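Putative endo-1,4-beta-xylanase (Bacteroides thetaiotaomicron VPI-5482, PDB 5MSX) probably hydrolyses glycosidic bonds in plant pectin as a calcium-binding family 43 glycoside hydrolase, perhaps acting as an arabinofuranosidase. Local coordinates at residues 389-398 / 450-459. Sequence-based numbering, arbitrary orientation.
With CA (calcium ion), chain T; EDO (1,2-ethanediol), chain B.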
loop_
_atom_site.group_PDB
_atom_site.type_symbol
_atom_site.label_atom_id
_atom_site.label_comp_id
_atom_site.label_asym_id
_atom_site.label_seq_id
_atom_site.Cartn_x
_atom_site.Cartn_y
_atom_site.Cartn_z
ATOM N N VAL C 389 -32.137 -40.299 -6.001
ATOM C CA VAL C 389 -31.460 -39.229 -6.719
ATOM C C VAL C 389 -31.303 -38.036 -5.794
ATOM O O VAL C 389 -32.278 -37.310 -5.526
ATOM C CB VAL C 389 -32.238 -38.830 -7.998
ATOM C CG1 VAL C 389 -31.662 -37.563 -8.628
ATOM C CG2 VAL C 389 -32.244 -39.995 -8.980
ATOM N N ARG C 390 -30.070 -37.827 -5.331
ATOM C CA ARG C 390 -29.763 -36.692 -4.470
ATOM C C ARG C 390 -29.951 -35.366 -5.207
ATOM O O ARG C 390 -30.809 -34.561 -4.827
ATOM C CB ARG C 390 -28.366 -36.840 -3.846
ATOM C CG ARG C 390 -28.341 -37.941 -2.786
ATOM C CD ARG C 390 -26.997 -38.139 -2.111
ATOM N NE ARG C 390 -26.114 -38.960 -2.943
ATOM C CZ ARG C 390 -25.122 -38.511 -3.719
ATOM N NH1 ARG C 390 -24.820 -37.212 -3.794
ATOM N NH2 ARG C 390 -24.399 -39.375 -4.433
ATOM N N ARG C 391 -29.196 -35.141 -6.282
ATOM C CA ARG C 391 -29.323 -33.870 -6.991
ATOM C C ARG C 391 -28.857 -33.917 -8.447
ATOM O O ARG C 391 -28.225 -34.888 -8.899
ATOM C CB ARG C 391 -28.573 -32.757 -6.235
ATOM C CG ARG C 391 -27.067 -32.936 -6.219
ATOM C CD ARG C 391 -26.364 -31.787 -5.500
ATOM N NE ARG C 391 -24.918 -31.899 -5.651
ATOM C CZ ARG C 391 -24.151 -32.815 -5.052
ATOM N NH1 ARG C 391 -24.660 -33.716 -4.220
ATOM N NH2 ARG C 391 -22.845 -32.835 -5.291
ATOM N N SER C 392 -29.186 -32.829 -9.141
ATOM C CA SER C 392 -28.820 -32.596 -10.515
ATOM C C SER C 392 -27.992 -31.312 -10.601
ATOM O O SER C 392 -28.261 -30.333 -9.903
ATOM C CB SER C 392 -30.087 -32.498 -11.380
ATOM O OG SER C 392 -30.050 -31.432 -12.311
ATOM N N GLU C 393 -26.983 -31.339 -11.463
ATOM C CA GLU C 393 -26.145 -30.168 -11.721
ATOM C C GLU C 393 -26.023 -30.002 -13.232
ATOM O O GLU C 393 -25.519 -30.897 -13.925
ATOM C CB GLU C 393 -24.782 -30.344 -11.043
ATOM C CG GLU C 393 -24.919 -30.685 -9.565
ATOM C CD GLU C 393 -23.664 -30.435 -8.737
ATOM O OE1 GLU C 393 -22.537 -30.457 -9.289
ATOM O OE2 GLU C 393 -23.823 -30.245 -7.513
ATOM N N ILE C 394 -26.501 -28.866 -13.718
ATOM C CA ILE C 394 -26.580 -28.586 -15.135
ATOM C C ILE C 394 -25.666 -27.442 -15.534
ATOM O O ILE C 394 -25.820 -26.303 -15.076
ATOM C CB ILE C 394 -28.005 -28.192 -15.579
ATOM C CG1 ILE C 394 -29.014 -29.271 -15.176
ATOM C CG2 ILE C 394 -28.041 -27.979 -17.091
ATOM C CD1 ILE C 394 -30.453 -28.800 -15.287
ATOM N N TYR C 395 -24.772 -27.744 -16.467
ATOM C CA TYR C 395 -23.905 -26.739 -17.053
ATOM C C TYR C 395 -24.435 -26.406 -18.429
ATOM O O TYR C 395 -24.154 -27.129 -19.381
ATOM C CB TYR C 395 -22.497 -27.305 -17.150
ATOM C CG TYR C 395 -21.825 -27.547 -15.826
ATOM C CD1 TYR C 395 -21.959 -28.754 -15.150
ATOM C CD2 TYR C 395 -21.018 -26.562 -15.259
ATOM C CE1 TYR C 395 -21.323 -28.963 -13.922
ATOM C CE2 TYR C 395 -20.366 -26.766 -14.052
ATOM C CZ TYR C 395 -20.521 -27.955 -13.396
ATOM O OH TYR C 395 -19.870 -28.107 -12.211
ATOM N N PHE C 396 -25.214 -25.341 -18.539
ATOM C CA PHE C 396 -25.758 -24.923 -19.831
ATOM C C PHE C 396 -24.720 -24.228 -20.695
ATOM O O PHE C 396 -23.715 -23.673 -20.205
ATOM C CB PHE C 396 -26.981 -23.982 -19.700
ATOM C CG PHE C 396 -28.195 -24.612 -19.036
ATOM C CD1 PHE C 396 -29.085 -25.416 -19.774
ATOM C CD2 PHE C 396 -28.478 -24.390 -17.671
ATOM C CE1 PHE C 396 -30.208 -25.994 -19.164
ATOM C CE2 PHE C 396 -29.608 -24.956 -17.066
ATOM C CZ PHE C 396 -30.461 -25.763 -17.812
ATOM N N VAL C 397 -25.018 -24.204 -21.985
ATOM C CA VAL C 397 -24.250 -23.451 -22.972
ATOM C C VAL C 397 -24.594 -21.950 -22.879
ATOM O O VAL C 397 -25.760 -21.582 -22.680
ATOM C CB VAL C 397 -24.541 -23.992 -24.403
ATOM C CG1 VAL C 397 -23.923 -23.091 -25.455
ATOM C CG2 VAL C 397 -24.034 -25.412 -24.538
ATOM N N ARG C 398 -23.587 -21.095 -23.064
ATOM C CA ARG C 398 -23.690 -19.647 -22.815
ATOM C C ARG C 398 -24.294 -19.314 -21.422
ATOM O O ARG C 398 -25.236 -18.512 -21.309
ATOM C CB ARG C 398 -24.425 -18.902 -23.935
ATOM C CG ARG C 398 -24.161 -17.396 -23.892
ATOM C CD ARG C 398 -24.975 -16.655 -24.929
ATOM N NE ARG C 398 -24.440 -16.858 -26.274
ATOM C CZ ARG C 398 -24.999 -16.409 -27.399
ATOM N NH1 ARG C 398 -26.135 -15.727 -27.372
ATOM N NH2 ARG C 398 -24.413 -16.641 -28.563
ATOM N N VAL C 450 -29.806 -19.967 -24.073
ATOM C CA VAL C 450 -29.407 -20.831 -25.181
ATOM C C VAL C 450 -29.746 -22.279 -24.859
ATOM O O VAL C 450 -29.389 -22.765 -23.799
ATOM C CB VAL C 450 -27.927 -20.651 -25.531
ATOM C CG1 VAL C 450 -27.430 -21.743 -26.471
ATOM C CG2 VAL C 450 -27.740 -19.276 -26.122
ATOM N N PRO C 451 -30.480 -22.959 -25.771
ATOM C CA PRO C 451 -30.962 -24.296 -25.464
ATOM C C PRO C 451 -29.913 -25.406 -25.715
ATOM O O PRO C 451 -29.997 -26.144 -26.703
ATOM C CB PRO C 451 -32.200 -24.423 -26.377
ATOM C CG PRO C 451 -31.853 -23.606 -27.575
ATOM C CD PRO C 451 -31.034 -22.450 -27.045
ATOM N N GLY C 452 -28.936 -25.518 -24.808
ATOM C CA GLY C 452 -27.877 -26.497 -24.927
ATOM C C GLY C 452 -27.168 -26.760 -23.629
ATOM O O GLY C 452 -27.225 -25.938 -22.724
ATOM N N ILE C 453 -26.506 -27.911 -23.547
ATOM C CA ILE C 453 -25.862 -28.378 -22.338
ATOM C C ILE C 453 -24.470 -28.972 -22.656
ATOM O O ILE C 453 -24.350 -29.949 -23.448
ATOM C CB ILE C 453 -26.721 -29.473 -21.645
ATOM C CG1 ILE C 453 -28.130 -28.951 -21.307
ATOM C CG2 ILE C 453 -26.043 -29.965 -20.379
ATOM C CD1 ILE C 453 -28.979 -29.948 -20.529
ATOM N N TRP C 454 -23.439 -28.394 -22.019
ATOM C CA TRP C 454 -22.082 -28.988 -21.963
ATOM C C TRP C 454 -22.011 -30.251 -21.100
ATOM O O TRP C 454 -21.467 -31.281 -21.516
ATOM C CB TRP C 454 -21.075 -27.975 -21.395
ATOM C CG TRP C 454 -20.856 -26.730 -22.176
ATOM C CD1 TRP C 454 -21.310 -25.494 -21.874
ATOM C CD2 TRP C 454 -20.095 -26.597 -23.389
ATOM N NE1 TRP C 454 -20.884 -24.582 -22.810
ATOM C CE2 TRP C 454 -20.156 -25.237 -23.769
ATOM C CE3 TRP C 454 -19.397 -27.504 -24.207
ATOM C CZ2 TRP C 454 -19.530 -24.749 -24.929
ATOM C CZ3 TRP C 454 -18.794 -27.037 -25.348
ATOM C CH2 TRP C 454 -18.837 -25.664 -25.690
ATOM N N GLU C 455 -22.526 -30.164 -19.874
ATOM C CA GLU C 455 -22.461 -31.274 -18.909
ATOM C C GLU C 455 -23.668 -31.272 -17.990
ATOM O O GLU C 455 -24.099 -30.213 -17.536
ATOM C CB GLU C 455 -21.175 -31.247 -18.049
ATOM C CG GLU C 455 -19.940 -31.872 -18.706
ATOM C CD GLU C 455 -20.203 -33.298 -19.196
ATOM O OE1 GLU C 455 -20.629 -34.131 -18.371
ATOM O OE2 GLU C 455 -20.028 -33.587 -20.407
ATOM N N TRP C 456 -24.194 -32.463 -17.713
ATOM C CA TRP C 456 -25.351 -32.625 -16.838
ATOM C C TRP C 456 -25.001 -33.769 -15.926
ATOM O O TRP C 456 -24.942 -34.926 -16.351
ATOM C CB TRP C 456 -26.623 -32.895 -17.640
ATOM C CG TRP C 456 -27.908 -33.081 -16.847
ATOM C CD1 TRP C 456 -28.139 -32.742 -15.540
ATOM C CD2 TRP C 456 -29.144 -33.625 -17.340
ATOM N NE1 TRP C 456 -29.431 -33.073 -15.182
ATOM C CE2 TRP C 456 -30.068 -33.609 -16.270
ATOM C CE3 TRP C 456 -29.553 -34.139 -18.578
ATOM C CZ2 TRP C 456 -31.388 -34.071 -16.407
ATOM C CZ3 TRP C 456 -30.861 -34.597 -18.714
ATOM C CH2 TRP C 456 -31.762 -34.564 -17.631
ATOM N N ASN C 457 -24.710 -33.428 -14.680
ATOM C CA ASN C 457 -24.254 -34.413 -13.694
ATOM C C ASN C 457 -25.386 -34.681 -12.718
ATOM O O ASN C 457 -26.022 -33.744 -12.213
ATOM C CB ASN C 457 -23.029 -33.903 -12.946
ATOM C CG ASN C 457 -21.838 -33.682 -13.863
ATOM O OD1 ASN C 457 -21.646 -34.377 -14.837
ATOM N ND2 ASN C 457 -21.051 -32.700 -13.545
ATOM N N ILE C 458 -25.624 -35.963 -12.493
ATOM C CA ILE C 458 -26.691 -36.452 -11.636
ATOM C C ILE C 458 -26.021 -37.232 -10.519
ATOM O O ILE C 458 -25.200 -38.099 -10.779
ATOM C CB ILE C 458 -27.645 -37.349 -12.442
ATOM C CG1 ILE C 458 -28.403 -36.475 -13.454
ATOM C CG2 ILE C 458 -28.590 -38.109 -11.518
ATOM C CD1 ILE C 458 -29.429 -37.198 -14.311
ATOM N N TYR C 459 -26.355 -36.890 -9.282
ATOM C CA TYR C 459 -25.787 -37.537 -8.112
ATOM C C TYR C 459 -26.925 -38.130 -7.268
ATOM O O TYR C 459 -26.692 -39.070 -6.524
ATOM C CB TYR C 459 -24.991 -36.529 -7.265
ATOM C CG TYR C 459 -23.886 -35.784 -7.994
ATOM C CD1 TYR C 459 -22.599 -36.312 -8.083
ATOM C CD2 TYR C 459 -24.127 -34.536 -8.583
ATOM C CE1 TYR C 459 -21.578 -35.629 -8.743
ATOM C CE2 TYR C 459 -23.115 -33.845 -9.251
ATOM C CZ TYR C 459 -21.840 -34.391 -9.323
ATOM O OH TYR C 459 -20.847 -33.703 -9.985
HETATM CA CA CA T . -20.094 -32.762 -22.847
HETATM C C1 EDO B . -25.434 -22.261 -17.021
HETATM O O1 EDO B . -25.339 -23.537 -16.388
HETATM C C2 EDO B . -26.683 -21.416 -16.735
HETATM O O2 EDO B . -26.785 -20.103 -17.309
HETATM O O HOH W 1 -20.872 -21.826 -23.470
HETATM O O HOH W 2 -28.137 -18.299 -22.223
#
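Arg391 lays its guanidinium flat over one face of the Tyr459 ring, the planes 12° apart and the stack off-centre, with NH2 3.9 Å from CD2. Its CG stands between the backbone N and carbonyl carbon (chi1 67°), and from there the extended chain carries the charged group out over the CD2 side of the ring. NE meets Glu393 OE2 from above the carboxylate plane in a 2.7 Å salt bridge that helps fix the guanidinium's rotation; the carboxylate stands steeply to the ring, OE1 lying 3.4 Å from Tyr459 CE2. A leucine in place of Arg391 would probably leave Glu393 without this charged mate and the tyrosine ring without its flat cover. The backbones pair as well: Tyr459 N bonds to Arg391 O, and antiparallel pairing continues through Glu393 with Asn457 and Tyr395 with Glu455. The sheet's other face is largely apolar, carrying Ile394, Trp456 and Ile458 with Ser392 among them. Ile394 suits it by laying CG1 alongside the broad indole of Trp456, 3.6 Å from CD1, while the indole NE1 can still make a weak bond to Ser392 OG. Strand 438-448 packs here through Ile444. Trp454 and Glu455 both face Tyr395, a classic beta bulge. Beyond it, beta-branched Val397 has a methyl for each neighbour: CG2 sits over the five-membered ring of Trp454, a CH-pi contact, and CG1 meets Val450. From the bulge, Trp454 O and Glu455 OE2 bind calcium, at 2.4 Å and 2.6 Å; Phe357, Asp360, Ala362 and Ser365 complete the site. This bulged strand pair beside a probably structural calcium is consistent with an F5/8 type C (discoidin-like) beta-sandwich.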